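Local structure of fiber (Human adenovirus 26, 6FJN) at residues K56-I61 with T157-W162; R121-S126 with I139-F144; S62-E67 with E147-C152. The protein is the adenovirus fiber, whose C-terminal trimeric knob, described here, probably attaches the virion to its host-cell receptor. One frame throughout, in Å; residues are numbered along the deposited sequence. Where two conformers were deposited one is given.

Overall arrangement
From the N terminus, the chain first enters these contacts at 56-61 and runs straight on into 62-67, which together span strand 58-65. Contact 1 pairs 56-61 with 157-162 and closes the widest loop. Nested inside it, contact 3 sets 62-67 against 147-152, in the loop between strands 137-144 and 154-161. Innermost lies contact 2, the hairpin of 121-126 with 139-144. No two loops cross. Contacts 1 and 2 belong to one antiparallel sheet of the knob, with strand order 58-65, 154-161, 137-144, 123-129, and the centres of these two contacts are about 11 Å apart. Contact 3 lies at one end of the sheet; the Lys-60 to Glu-147 salt bridge joins it to contact 1.

Contact 1. Residues K56-I61 with T157-W162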
ATOM      1  N   LYS A  56      25.539  -0.835  12.689  1.00 13.18           N
ATOM      2  CA  LYS A  56      25.025   0.359  12.017  1.00 12.60           C
ATOM      3  C   LYS A  56      23.517   0.263  11.742  1.00 11.27           C
ATOM      4  O   LYS A  56      23.056  -0.700  11.179  1.00 11.26           O
ATOM      5  CB  LYS A  56      25.780   0.664  10.743  1.00 13.10           C
ATOM      6  CG  LYS A  56      25.445   2.059  10.213  1.00 13.40           C
ATOM      7  CD  LYS A  56      26.290   2.495   9.081  1.00 14.28           C
ATOM      8  CE  LYS A  56      26.076   3.997   8.840  1.00 14.90           C
ATOM      9  NZ  LYS A  56      26.972   4.527   7.807  1.00 16.40           N
ATOM     10  N   LYS A  57      22.829   1.322  12.165  0.50 11.03           N
ATOM     11  CA  LYS A  57      21.375   1.387  12.083  0.50 10.14           C
ATOM     12  C   LYS A  57      20.934   1.962  10.714  0.50  9.67           C
ATOM     13  O   LYS A  57      20.041   2.854  10.647  0.50  9.31           O
ATOM     14  CB  LYS A  57      20.816   2.223  13.245  0.50 10.52           C
ATOM     15  CG  LYS A  57      21.223   1.755  14.654  0.50 11.24           C
ATOM     16  CD  LYS A  57      20.532   2.540  15.749  0.50 11.68           C
ATOM     17  CE  LYS A  57      20.804   1.928  17.122  0.50 12.45           C
ATOM     18  NZ  LYS A  57      22.199   1.529  17.405  0.50 13.52           N
ATOM     19  N   ASP A  58      21.537   1.457   9.624  1.00  9.83           N
ATOM     20  CA  ASP A  58      21.262   1.879   8.258  1.00  9.67           C
ATOM     21  C   ASP A  58      21.814   0.792   7.390  1.00  9.69           C
ATOM     22  O   ASP A  58      23.035   0.508   7.494  1.00 11.71           O
ATOM     23  CB  ASP A  58      21.923   3.250   7.957  1.00 10.59           C
ATOM     24  CG  ASP A  58      21.540   3.784   6.578  1.00 10.38           C
ATOM     25  OD1 ASP A  58      20.351   4.057   6.366  1.00 10.69           O
ATOM     26  OD2 ASP A  58      22.455   3.932   5.731  1.00 11.86           O
ATOM     27  N   VAL A  59      20.918   0.056   6.670  0.50  8.90           N
ATOM     28  CA  VAL A  59      21.226  -1.127   5.776  0.50  8.69           C
ATOM     29  C   VAL A  59      20.620  -0.949   4.383  0.50  8.17           C
ATOM     30  O   VAL A  59      19.358  -0.872   4.263  0.50  7.55           O
ATOM     31  CB  VAL A  59      20.745  -2.495   6.321  0.50  8.56           C
ATOM     32  CG1 VAL A  59      21.191  -3.595   5.347  0.50  9.04           C
ATOM     33  CG2 VAL A  59      21.347  -2.726   7.701  0.50  9.34           C
ATOM     34  N   LYS A  60      21.475  -0.945   3.347  1.00  8.58           N
ATOM     35  CA  LYS A  60      20.962  -0.762   2.010  1.00  8.88           C
ATOM     36  C   LYS A  60      21.099  -2.051   1.210  1.00  8.32           C
ATOM     37  O   LYS A  60      22.235  -2.595   1.044  1.00  9.38           O
ATOM     38  CB  LYS A  60      21.779   0.337   1.345  1.00 10.95           C
ATOM     39  CG  LYS A  60      21.394   0.705  -0.073  1.00 11.98           C
ATOM     40  CD  LYS A  60      22.336   1.777  -0.624  1.00 14.05           C
ATOM     41  CE  LYS A  60      21.937   2.118  -2.042  1.00 15.17           C
ATOM     42  NZ  LYS A  60      22.716   3.294  -2.426  1.00 17.05           N
ATOM     43  N   ILE A  61      20.016  -2.519   0.665  1.00  7.82           N
ATOM     44  CA  ILE A  61      19.959  -3.700  -0.215  1.00  7.98           C
ATOM     45  C   ILE A  61      19.772  -3.217  -1.624  1.00  7.52           C
ATOM     46  O   ILE A  61      18.775  -2.540  -1.937  1.00  7.75           O
ATOM     47  CB  ILE A  61      18.773  -4.590   0.183  1.00  8.24           C
ATOM     48  CG1 ILE A  61      18.818  -5.003   1.651  1.00  9.13           C
ATOM     49  CG2 ILE A  61      18.658  -5.798  -0.750  1.00  8.45           C
ATOM     50  CD1 ILE A  61      20.107  -5.648   2.073  1.00  9.98           C
ATOM     51  N   THR A 157      16.337  -0.196  -4.803  1.00  6.85           N
ATOM     52  CA  THR A 157      17.052  -0.403  -3.548  1.00  6.95           C
ATOM     53  C   THR A 157      16.086  -0.294  -2.385  1.00  6.44           C
ATOM     54  O   THR A 157      15.084   0.453  -2.428  1.00  6.71           O
ATOM     55  CB  THR A 157      18.236   0.559  -3.382  1.00  7.51           C
ATOM     56  OG1 THR A 157      17.760   1.900  -3.230  1.00  7.76           O
ATOM     57  CG2 THR A 157      19.181   0.472  -4.575  1.00  8.65           C
ATOM     58  N   PHE A 158      16.384  -1.042  -1.335  1.00  6.26           N
ATOM     59  CA  PHE A 158      15.616  -1.060  -0.091  1.00  6.27           C
ATOM     60  C   PHE A 158      16.560  -0.707   1.014  1.00  6.21           C
ATOM     61  O   PHE A 158      17.501  -1.484   1.281  1.00  6.94           O
ATOM     62  CB  PHE A 158      15.023  -2.461   0.159  1.00  6.55           C
ATOM     63  CG  PHE A 158      14.218  -3.001  -0.975  1.00  6.83           C
ATOM     64  CD1 PHE A 158      12.860  -2.731  -1.101  1.00  6.93           C
ATOM     65  CD2 PHE A 158      14.802  -3.803  -1.944  1.00  7.80           C
ATOM     66  CE1 PHE A 158      12.111  -3.197  -2.163  1.00  7.57           C
ATOM     67  CE2 PHE A 158      14.072  -4.253  -3.010  1.00  8.39           C
ATOM     68  CZ  PHE A 158      12.730  -3.955  -3.125  1.00  8.07           C
ATOM     69  N   THR A 159      16.345   0.438   1.665  1.00  6.28           N
ATOM     70  CA  THR A 159      17.167   0.827   2.791  1.00  6.48           C
ATOM     71  C   THR A 159      16.315   0.779   4.034  1.00  6.08           C
ATOM     72  O   THR A 159      15.129   1.178   4.033  1.00  6.47           O
ATOM     73  CB  THR A 159      17.713   2.249   2.579  1.00  6.89           C
ATOM     74  OG1 THR A 159      18.494   2.289   1.375  1.00  7.55           O
ATOM     75  CG2 THR A 159      18.614   2.714   3.714  1.00  7.59           C
ATOM     76  N   PHE A 160      16.917   0.303   5.120  1.00  6.45           N
ATOM     77  CA  PHE A 160      16.265   0.235   6.413  1.00  6.79           C
ATOM     78  C   PHE A 160      17.088   1.080   7.369  1.00  7.00           C
ATOM     79  O   PHE A 160      18.332   0.866   7.469  1.00  7.71           O
ATOM     80  CB  PHE A 160      16.190  -1.218   6.876  1.00  7.30           C
ATOM     81  CG  PHE A 160      15.360  -2.082   5.962  1.00  7.34           C
ATOM     82  CD1 PHE A 160      15.940  -2.666   4.846  1.00  7.90           C
ATOM     83  CD2 PHE A 160      13.989  -2.206   6.142  1.00  7.73           C
ATOM     84  CE1 PHE A 160      15.189  -3.381   3.963  1.00  8.56           C
ATOM     85  CE2 PHE A 160      13.228  -2.963   5.260  1.00  8.12           C
ATOM     86  CZ  PHE A 160      13.830  -3.522   4.174  1.00  8.35           C
ATOM     87  N   THR A 161      16.451   2.061   8.013  1.00  7.27           N
ATOM     88  CA  THR A 161      17.160   3.030   8.841  1.00  7.89           C
ATOM     89  C   THR A 161      16.423   3.194  10.142  1.00  7.91           C
ATOM     90  O   THR A 161      15.172   3.314  10.118  1.00  7.82           O
ATOM     91  CB  THR A 161      17.222   4.412   8.119  1.00  8.70           C
ATOM     92  OG1 THR A 161      17.705   4.263   6.793  1.00  8.60           O
ATOM     93  CG2 THR A 161      18.108   5.387   8.844  1.00  9.99           C
ATOM     94  N   TRP A 162      17.111   3.246  11.253  1.00  8.63           N
ATOM     95  CA  TRP A 162      16.405   3.371  12.527  1.00  9.50           C
ATOM     96  C   TRP A 162      17.294   4.104  13.513  1.00 10.87           C
ATOM     97  O   TRP A 162      18.463   4.371  13.272  1.00 11.31           O
ATOM     98  CB  TRP A 162      15.946   2.015  13.065  1.00  9.23           C
ATOM     99  CG  TRP A 162      17.012   1.030  13.340  1.00  9.33           C
ATOM    100  CD1 TRP A 162      17.476   0.693  14.567  1.00  9.94           C
ATOM    101  CD2 TRP A 162      17.643   0.149  12.414  1.00  9.12           C
ATOM    102  NE1 TRP A 162      18.407  -0.316  14.472  1.00 10.31           N
ATOM    103  CE2 TRP A 162      18.521  -0.676  13.160  1.00  9.65           C
ATOM    104  CE3 TRP A 162      17.600  -0.020  11.035  1.00  8.71           C
ATOM    105  CZ2 TRP A 162      19.319  -1.650  12.560  1.00 10.07           C
ATOM    106  CZ3 TRP A 162      18.396  -0.975  10.444  1.00  9.11           C
ATOM    107  CH2 TRP A 162      19.260  -1.780  11.208  1.00  9.82           C
TER
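Lys-57 lies across the indole of Trp-162 where an outer strand of the knob's antiparallel beta sheet begins. The two side chains are roughly perpendicular: Lys-57 CB sits 3.6 Å from the centroid of the five-membered ring, 8° off its normal, a CH-pi contact over the face. With chi1 at 61°, the indole of Trp-162 turns back toward segment 56-61, and Lys-57, centre of an inverse gamma turn, offers its CA and CB to the same face. Val-59 CG2 comes to the indole edge, 4.2 Å from Trp-162 CH2. Tyr-166 also stacks on Trp-162.

Strands 58-61 and 157-161, whose axes run at 169°, are paired by reciprocal backbone bonds, Val-59 with Phe-160 and Ile-61 with Phe-158, and Trp-162 N adds a fifth to Lys-57 O, 3.0 Å away. The four paired residues share one face; Ile-61 and Phe-160 pack on Leu-41 and Phe-158 on Val-39 of strand 34-43, while Val-59 meets Tyr-48. On the other, Lys-60 CG lies 3.6 Å from Thr-159 OG1 and the chain extends to a salt bridge with Glu-147. Asp-58 runs beside Thr-161, whose OG1 donates to Asp-58 OD1 at 2.7 Å, nearly along the C-O axis.

Contact 2. Residues R121-S126 with I139-F144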
ATOM      1  N   ARG A 121       9.576  11.774  -5.940  1.00  8.81           N
ATOM      2  CA  ARG A 121       8.730  10.656  -6.337  1.00  8.71           C
ATOM      3  C   ARG A 121       9.529   9.392  -6.660  1.00  8.10           C
ATOM      4  O   ARG A 121       8.957   8.298  -6.706  1.00  8.50           O
ATOM      5  CB  ARG A 121       7.853  11.020  -7.530  1.00  9.59           C
ATOM      6  CG  ARG A 121       8.596  11.164  -8.857  1.00 10.30           C
ATOM      7  CD  ARG A 121       7.672  11.627  -9.961  1.00 11.64           C
ATOM      8  NE  ARG A 121       8.397  11.663 -11.218  1.00 12.21           N
ATOM      9  CZ  ARG A 121       8.003  12.228 -12.322  1.00 13.26           C
ATOM     10  NH1 ARG A 121       6.801  12.791 -12.474  1.00 14.04           N
ATOM     11  NH2 ARG A 121       8.853  12.237 -13.344  1.00 13.82           N
ATOM     12  N   THR A 122      10.839   9.504  -6.836  1.00  7.97           N
ATOM     13  CA  THR A 122      11.722   8.342  -7.017  1.00  7.87           C
ATOM     14  C   THR A 122      11.869   7.488  -5.782  1.00  7.08           C
ATOM     15  O   THR A 122      12.482   6.417  -5.899  1.00  7.23           O
ATOM     16  CB  THR A 122      13.103   8.772  -7.523  1.00  8.71           C
ATOM     17  OG1 THR A 122      13.775   9.530  -6.529  1.00  9.92           O
ATOM     18  CG2 THR A 122      13.048   9.524  -8.845  1.00  9.81           C
ATOM     19  N   LYS A 123      11.329   7.925  -4.652  1.00  6.95           N
ATOM     20  CA  LYS A 123      11.407   7.166  -3.419  1.00  6.60           C
ATOM     21  C   LYS A 123      10.014   6.966  -2.840  1.00  6.36           C
ATOM     22  O   LYS A 123       9.103   7.774  -3.023  1.00  6.60           O
ATOM     23  CB  LYS A 123      12.306   7.852  -2.396  1.00  7.28           C
ATOM     24  CG  LYS A 123      13.760   7.774  -2.788  1.00  8.34           C
ATOM     25  CD  LYS A 123      14.674   8.495  -1.844  1.00  9.63           C
ATOM     26  CE  LYS A 123      16.142   8.321  -2.171  1.00 10.98           C
ATOM     27  NZ  LYS A 123      17.028   9.003  -1.181  1.00 13.22           N
ATOM     28  N   ILE A 124       9.917   5.881  -2.070  1.00  5.97           N
ATOM     29  CA  ILE A 124       8.831   5.591  -1.138  1.00  6.05           C
ATOM     30  C   ILE A 124       9.451   5.529   0.238  1.00  5.95           C
ATOM     31  O   ILE A 124      10.467   4.824   0.401  1.00  6.56           O
ATOM     32  CB  ILE A 124       8.140   4.253  -1.444  1.00  6.49           C
ATOM     33  CG1 ILE A 124       7.574   4.242  -2.842  1.00  7.61           C
ATOM     34  CG2 ILE A 124       7.119   3.924  -0.384  1.00  6.81           C
ATOM     35  CD1 ILE A 124       7.357   2.814  -3.305  1.00  9.12           C
ATOM     36  N   ILE A 125       8.910   6.245   1.232  1.00  5.92           N
ATOM     37  CA  ILE A 125       9.427   6.155   2.584  1.00  5.85           C
ATOM     38  C   ILE A 125       8.271   5.833   3.494  1.00  6.03           C
ATOM     39  O   ILE A 125       7.198   6.511   3.433  1.00  6.27           O
ATOM     40  CB  ILE A 125      10.114   7.456   3.012  1.00  6.35           C
ATOM     41  CG1 ILE A 125      11.398   7.656   2.181  1.00  6.77           C
ATOM     42  CG2 ILE A 125      10.478   7.433   4.493  1.00  6.70           C
ATOM     43  CD1 ILE A 125      12.082   8.982   2.358  1.00  7.65           C
ATOM     44  N   SER A 126       8.426   4.841   4.344  1.00  5.92           N
ATOM     45  CA  SER A 126       7.383   4.491   5.322  1.00  6.15           C
ATOM     46  C   SER A 126       8.034   3.802   6.485  1.00  5.94           C
ATOM     47  O   SER A 126       9.288   3.788   6.611  1.00  7.15           O
ATOM     48  CB  SER A 126       6.318   3.638   4.645  1.00  6.77           C
ATOM     49  OG  SER A 126       5.165   3.498   5.466  1.00  8.45           O
ATOM     50  N   ILE A 139      12.537   2.616   9.444  0.50  6.42           N
ATOM     51  CA  ILE A 139      12.136   3.359   8.254  0.50  6.32           C
ATOM     52  C   ILE A 139      12.570   2.491   7.080  0.50  5.85           C
ATOM     53  O   ILE A 139      13.708   1.977   7.057  0.50  5.92           O
ATOM     54  CB  ILE A 139      12.822   4.735   8.229  0.50  7.07           C
ATOM     55  CG1 ILE A 139      12.611   5.488   9.561  0.50  7.93           C
ATOM     56  CG2 ILE A 139      12.359   5.552   7.063  0.50  6.96           C
ATOM     57  CD1 ILE A 139      13.554   6.660   9.697  0.50  8.79           C
ATOM     58  N   ILE A 140      11.663   2.293   6.167  1.00  5.66           N
ATOM     59  CA  ILE A 140      12.007   1.687   4.881  1.00  5.72           C
ATOM     60  C   ILE A 140      12.001   2.792   3.825  1.00  5.44           C
ATOM     61  O   ILE A 140      11.047   3.574   3.728  1.00  5.87           O
ATOM     62  CB  ILE A 140      11.067   0.543   4.488  1.00  6.05           C
ATOM     63  CG1 ILE A 140      11.580  -0.160   3.238  1.00  6.50           C
ATOM     64  CG2 ILE A 140       9.598   0.931   4.379  1.00  6.44           C
ATOM     65  CD1 ILE A 140      10.802  -1.403   2.844  1.00  6.86           C
ATOM     66  N   THR A 141      13.085   2.848   3.039  1.00  5.46           N
ATOM     67  CA  THR A 141      13.164   3.743   1.888  1.00  5.71           C
ATOM     68  C   THR A 141      13.354   2.871   0.663  1.00  5.48           C
ATOM     69  O   THR A 141      14.390   2.145   0.580  1.00  6.05           O
ATOM     70  CB  THR A 141      14.335   4.710   1.989  1.00  6.25           C
ATOM     71  OG1 THR A 141      14.200   5.509   3.174  1.00  6.48           O
ATOM     72  CG2 THR A 141      14.347   5.650   0.794  1.00  6.71           C
ATOM     73  N   ILE A 142      12.425   2.904  -0.267  1.00  5.33           N
ATOM     74  CA  ILE A 142      12.553   2.208  -1.548  1.00  5.76           C
ATOM     75  C   ILE A 142      12.882   3.253  -2.583  1.00  6.05           C
ATOM     76  O   ILE A 142      12.170   4.249  -2.683  1.00  6.69           O
ATOM     77  CB  ILE A 142      11.305   1.435  -1.922  1.00  6.06           C
ATOM     78  CG1 ILE A 142      10.840   0.565  -0.747  1.00  6.72           C
ATOM     79  CG2 ILE A 142      11.573   0.605  -3.165  1.00  6.79           C
ATOM     80  CD1 ILE A 142       9.587  -0.239  -1.004  1.00  7.54           C
ATOM     81  N   ALA A 143      13.946   3.043  -3.368  1.00  6.20           N
ATOM     82  CA  ALA A 143      14.354   4.006  -4.378  1.00  6.59           C
ATOM     83  C   ALA A 143      14.438   3.356  -5.717  1.00  6.52           C
ATOM     84  O   ALA A 143      14.978   2.245  -5.845  1.00  6.76           O
ATOM     85  CB  ALA A 143      15.693   4.659  -4.025  1.00  7.14           C
ATOM     86  N   PHE A 144      13.965   4.063  -6.745  1.00  6.90           N
ATOM     87  CA  PHE A 144      13.909   3.546  -8.102  1.00  7.34           C
ATOM     88  C   PHE A 144      14.877   4.273  -9.008  1.00  7.54           C
ATOM     89  O   PHE A 144      14.827   5.507  -9.140  1.00  8.01           O
ATOM     90  CB  PHE A 144      12.482   3.710  -8.650  1.00  7.81           C
ATOM     91  CG  PHE A 144      11.472   2.972  -7.799  1.00  8.03           C
ATOM     92  CD1 PHE A 144      11.399   1.589  -7.815  1.00  8.34           C
ATOM     93  CD2 PHE A 144      10.629   3.638  -6.947  1.00 10.13           C
ATOM     94  CE1 PHE A 144      10.548   0.895  -7.000  1.00  9.03           C
ATOM     95  CE2 PHE A 144       9.744   2.935  -6.114  1.00 10.31           C
ATOM     96  CZ  PHE A 144       9.740   1.564  -6.154  1.00  9.89           C
TER
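The ring of Phe-144 is met at its edge, in plane, by the methyl of Ile-124: CD1 stands 3.7 Å from CE2, with the two side chains at a slant to each other. Thr-122 O comes to 3.5 Å from CD2 of the same ring, at an oblique approach, while it accepts the backbone N-H of Phe-144 at 2.9 Å. Outside the two segments, the rings of Tyr-180 and Tyr-108 also meet Phe-144, each with its plane inclined at about 35°.

The rest is a regular antiparallel beta hairpin, with axes at 172°. Ile-124 with Ile-142 and Ser-126 with Ile-140 are its hydrogen-bonded pairs, each joined by two backbone bonds. On the face carrying Lys-123, Ile-125, Thr-141 and Ala-143, the side chain of Ile-125 runs next to those of Thr-141 and Ile-139 in the same direction. Ile-125 CG1 packs on the Thr-141 side chain, 3.8 Å from its CG2, and Ile-125 CG2 meets Ile-139 CG2 at 3.7 Å. Lys-123, extended beyond CG, slants past Ala-143 toward Thr-141, with CD 3.9 Å from Thr-141 CG2.

The face with Ile-124, Ser-126 and Ile-142 packs on Phe-176 and Phe-178 of strand 176-181, in the other sheet. Ile-125 packs on Tyr-129 of the second subunit, and strand 154-161 bonds to the far side of strand 137-144.

Contact 3. Residues S62-E67 with E147-C152; sequences SLLFDE and ETENGC
The loop joining strands 137-144 and 154-161 folds over the end of strand 58-65, and Leu-64 is the side chain it closes on. Each branch of Leu-64 has its own partner. CD2 meets the aliphatic part of Glu-147, 3.7 Å from its CB, and CD1 lies along the whole Glu-149 side chain, from CB to OE1, which is 3.7 Å away; Leu-64 meets both glutamate chains nearly perpendicularly. Cys-152 packs at the base of the leucine, its CB 4.0 Å from Leu-64 CB and 3.7 Å from Phe-65 O. No direct hydrogen bond spans the segments.

The polar link is one water, gripped by three side chains. It accepts from Ser-62 OG at 2.8 Å and donates to Glu-147 OE1 at 2.7 Å and to Glu-149 OE1 at 2.6 Å, so two carboxylates share it. Glu-149 gets there by stretching out, with CG anti to the backbone N (chi1 -175°), whereas Glu-147 is bent at chi2 (-59°) and curls toward the water. Glu-147 OE2 is taken by Lys-60, which probably offsets part of the negative charge gathered here.

Within the loop, Cys-152 N bonds back to Glu-149 O, and Lys-110 NZ bonds to both carbonyls, Glu-147 O and Cys-152 O. Leu-63, pointing away from the loop, packs on Phe-158 of strand 154-161 and on Leu-24 and Leu-26 of strand 22-31.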
ATOM      1  N   SER A  62      20.708  -3.528  -2.512  1.00  7.84           N
ATOM      2  CA  SER A  62      20.669  -3.029  -3.874  1.00  8.13           C
ATOM      3  C   SER A  62      20.361  -4.122  -4.891  1.00  7.82           C
ATOM      4  O   SER A  62      21.069  -5.132  -4.943  1.00  8.92           O
ATOM      5  CB  SER A  62      22.010  -2.471  -4.275  1.00  9.62           C
ATOM      6  OG  SER A  62      22.299  -1.340  -3.460  1.00 11.04           O
ATOM      7  N   LEU A  63      19.317  -3.909  -5.703  1.00  7.50           N
ATOM      8  CA  LEU A  63      19.039  -4.731  -6.885  1.00  7.81           C
ATOM      9  C   LEU A  63      19.363  -3.867  -8.097  1.00  7.87           C
ATOM     10  O   LEU A  63      18.713  -2.840  -8.329  1.00  7.96           O
ATOM     11  CB  LEU A  63      17.601  -5.203  -6.942  1.00  8.13           C
ATOM     12  CG  LEU A  63      17.209  -6.344  -5.990  1.00  9.13           C
ATOM     13  CD1 LEU A  63      17.409  -6.051  -4.514  1.00  9.80           C
ATOM     14  CD2 LEU A  63      15.792  -6.775  -6.267  1.00  9.71           C
ATOM     15  N   LEU A  64      20.386  -4.276  -8.841  1.00  8.23           N
ATOM     16  CA  LEU A  64      20.820  -3.560 -10.036  1.00  8.83           C
ATOM     17  C   LEU A  64      20.477  -4.419 -11.234  1.00  8.87           C
ATOM     18  O   LEU A  64      20.690  -5.644 -11.192  1.00  9.20           O
ATOM     19  CB  LEU A  64      22.341  -3.401  -9.993  1.00 10.02           C
ATOM     20  CG  LEU A  64      22.906  -2.778  -8.713  1.00 10.73           C
ATOM     21  CD1 LEU A  64      24.443  -2.701  -8.824  1.00 12.46           C
ATOM     22  CD2 LEU A  64      22.331  -1.411  -8.444  1.00 11.11           C
ATOM     23  N   PHE A  65      19.935  -3.809 -12.299  1.00  8.81           N
ATOM     24  CA  PHE A  65      19.493  -4.571 -13.455  1.00  9.43           C
ATOM     25  C   PHE A  65      20.138  -4.042 -14.712  1.00 10.00           C
ATOM     26  O   PHE A  65      20.366  -2.805 -14.852  1.00 10.40           O
ATOM     27  CB  PHE A  65      17.974  -4.518 -13.623  1.00  9.40           C
ATOM     28  CG  PHE A  65      17.200  -4.988 -12.413  1.00  9.11           C
ATOM     29  CD1 PHE A  65      16.909  -6.351 -12.238  1.00  9.56           C
ATOM     30  CD2 PHE A  65      16.786  -4.080 -11.444  1.00  8.90           C
ATOM     31  CE1 PHE A  65      16.196  -6.788 -11.146  1.00  9.65           C
ATOM     32  CE2 PHE A  65      16.029  -4.532 -10.352  1.00  8.85           C
ATOM     33  CZ  PHE A  65      15.765  -5.868 -10.216  1.00  9.24           C
ATOM     34  N   ASP A  66      20.344  -4.942 -15.666  1.00 10.61           N
ATOM     35  CA  ASP A  66      20.827  -4.542 -16.990  1.00 11.48           C
ATOM     36  C   ASP A  66      19.678  -4.103 -17.873  1.00 11.65           C
ATOM     37  O   ASP A  66      18.522  -4.028 -17.457  1.00 10.97           O
ATOM     38  CB  ASP A  66      21.669  -5.693 -17.573  1.00 12.25           C
ATOM     39  CG  ASP A  66      20.911  -6.942 -17.912  1.00 12.27           C
ATOM     40  OD1 ASP A  66      19.679  -6.855 -18.160  1.00 11.90           O
ATOM     41  OD2 ASP A  66      21.549  -8.027 -17.951  1.00 12.99           O
ATOM     42  N   GLU A  67      20.043  -3.865 -19.159  0.50 12.83           N
ATOM     43  CA  GLU A  67      19.127  -3.389 -20.232  0.50 13.44           C
ATOM     44  C   GLU A  67      17.957  -4.332 -20.514  0.50 13.24           C
ATOM     45  O   GLU A  67      16.951  -3.962 -21.110  0.50 13.05           O
ATOM     46  CB  GLU A  67      19.918  -3.173 -21.530  0.50 15.13           C
ATOM     47  CG  GLU A  67      20.642  -1.846 -21.527  0.50 16.03           C
ATOM     48  CD  GLU A  67      19.691  -0.672 -21.702  0.50 16.71           C
ATOM     49  OE1 GLU A  67      19.962   0.417 -21.148  0.50 17.95           O
ATOM     50  OE2 GLU A  67      18.629  -0.824 -22.344  0.50 17.93           O
ATOM     51  N   GLU A 147      20.595   4.244  -8.619  1.00 11.54           N
ATOM     52  CA  GLU A 147      21.939   3.734  -8.662  1.00 12.29           C
ATOM     53  C   GLU A 147      22.551   3.932 -10.040  1.00 13.73           C
ATOM     54  O   GLU A 147      21.892   3.839 -11.048  1.00 14.19           O
ATOM     55  CB  GLU A 147      21.970   2.250  -8.333  1.00 12.05           C
ATOM     56  CG  GLU A 147      21.411   1.955  -6.928  1.00 11.82           C
ATOM     57  CD  GLU A 147      22.180   2.670  -5.843  1.00 12.50           C
ATOM     58  OE1 GLU A 147      23.416   2.468  -5.754  1.00 14.33           O
ATOM     59  OE2 GLU A 147      21.578   3.358  -5.006  1.00 13.75           O
ATOM     60  N   THR A 148      23.859   4.171 -10.038  1.00 15.79           N
ATOM     61  CA  THR A 148      24.655   4.117 -11.259  1.00 18.49           C
ATOM     62  C   THR A 148      25.764   3.000 -11.195  1.00 19.29           C
ATOM     63  O   THR A 148      26.420   2.775 -12.223  1.00 22.16           O
ATOM     64  CB  THR A 148      25.303   5.477 -11.522  1.00 20.59           C
ATOM     65  OG1 THR A 148      25.997   5.852 -10.343  1.00 22.48           O
ATOM     66  CG2 THR A 148      24.231   6.507 -11.820  1.00 20.65           C
ATOM     67  N   GLU A 149      25.898   2.312 -10.041  1.00 20.13           N
ATOM     68  CA  GLU A 149      26.914   1.242  -9.771  1.00 21.36           C
ATOM     69  C   GLU A 149      26.969   0.341 -11.010  1.00 20.55           C
ATOM     70  O   GLU A 149      25.914  -0.132 -11.509  1.00 19.38           O
ATOM     71  CB  GLU A 149      26.562   0.426  -8.479  1.00 21.73           C
ATOM     72  CG  GLU A 149      27.603  -0.622  -8.044  1.00 23.61           C
ATOM     73  CD  GLU A 149      27.363  -1.375  -6.732  1.00 23.72           C
ATOM     74  OE1 GLU A 149      26.354  -1.192  -6.030  1.00 24.12           O
ATOM     75  OE2 GLU A 149      28.230  -2.228  -6.394  1.00 26.40           O
ATOM     76  N   ASN A 150      28.178   0.076 -11.497  1.00 21.13           N
ATOM     77  CA  ASN A 150      28.427  -0.988 -12.455  1.00 22.28           C
ATOM     78  C   ASN A 150      27.658  -0.943 -13.784  1.00 21.89           C
ATOM     79  O   ASN A 150      27.360  -1.953 -14.405  1.00 22.05           O
ATOM     80  CB  ASN A 150      28.312  -2.342 -11.726  1.00 23.68           C
ATOM     81  CG  ASN A 150      29.490  -2.586 -10.726  1.00 24.54           C
ATOM     82  OD1 ASN A 150      30.479  -1.859 -10.707  1.00 28.41           O
ATOM     83  ND2 ASN A 150      29.363  -3.599  -9.921  1.00 28.39           N
ATOM     84  N   GLY A 151      27.359   0.251 -14.246  1.00 21.03           N
ATOM     85  CA  GLY A 151      26.689   0.410 -15.548  1.00 20.34           C
ATOM     86  C   GLY A 151      25.228  -0.020 -15.562  1.00 18.24           C
ATOM     87  O   GLY A 151      24.692  -0.250 -16.639  1.00 18.86           O
ATOM     88  N   CYS A 152      24.593  -0.173 -14.402  1.00 15.91           N
ATOM     89  CA  CYS A 152      23.187  -0.627 -14.376  1.00 14.18           C
ATOM     90  C   CYS A 152      22.260   0.256 -15.199  1.00 13.48           C
ATOM     91  O   CYS A 152      22.471   1.467 -15.328  1.00 15.20           O
ATOM     92  CB  CYS A 152      22.717  -0.756 -12.946  1.00 13.76           C
ATOM     93  SG  CYS A 152      22.572   0.767 -11.993  1.00 15.33           S
TER
HETATM   94  O   HOH W   1      24.106  -0.097  -5.165  1.00 16.70           O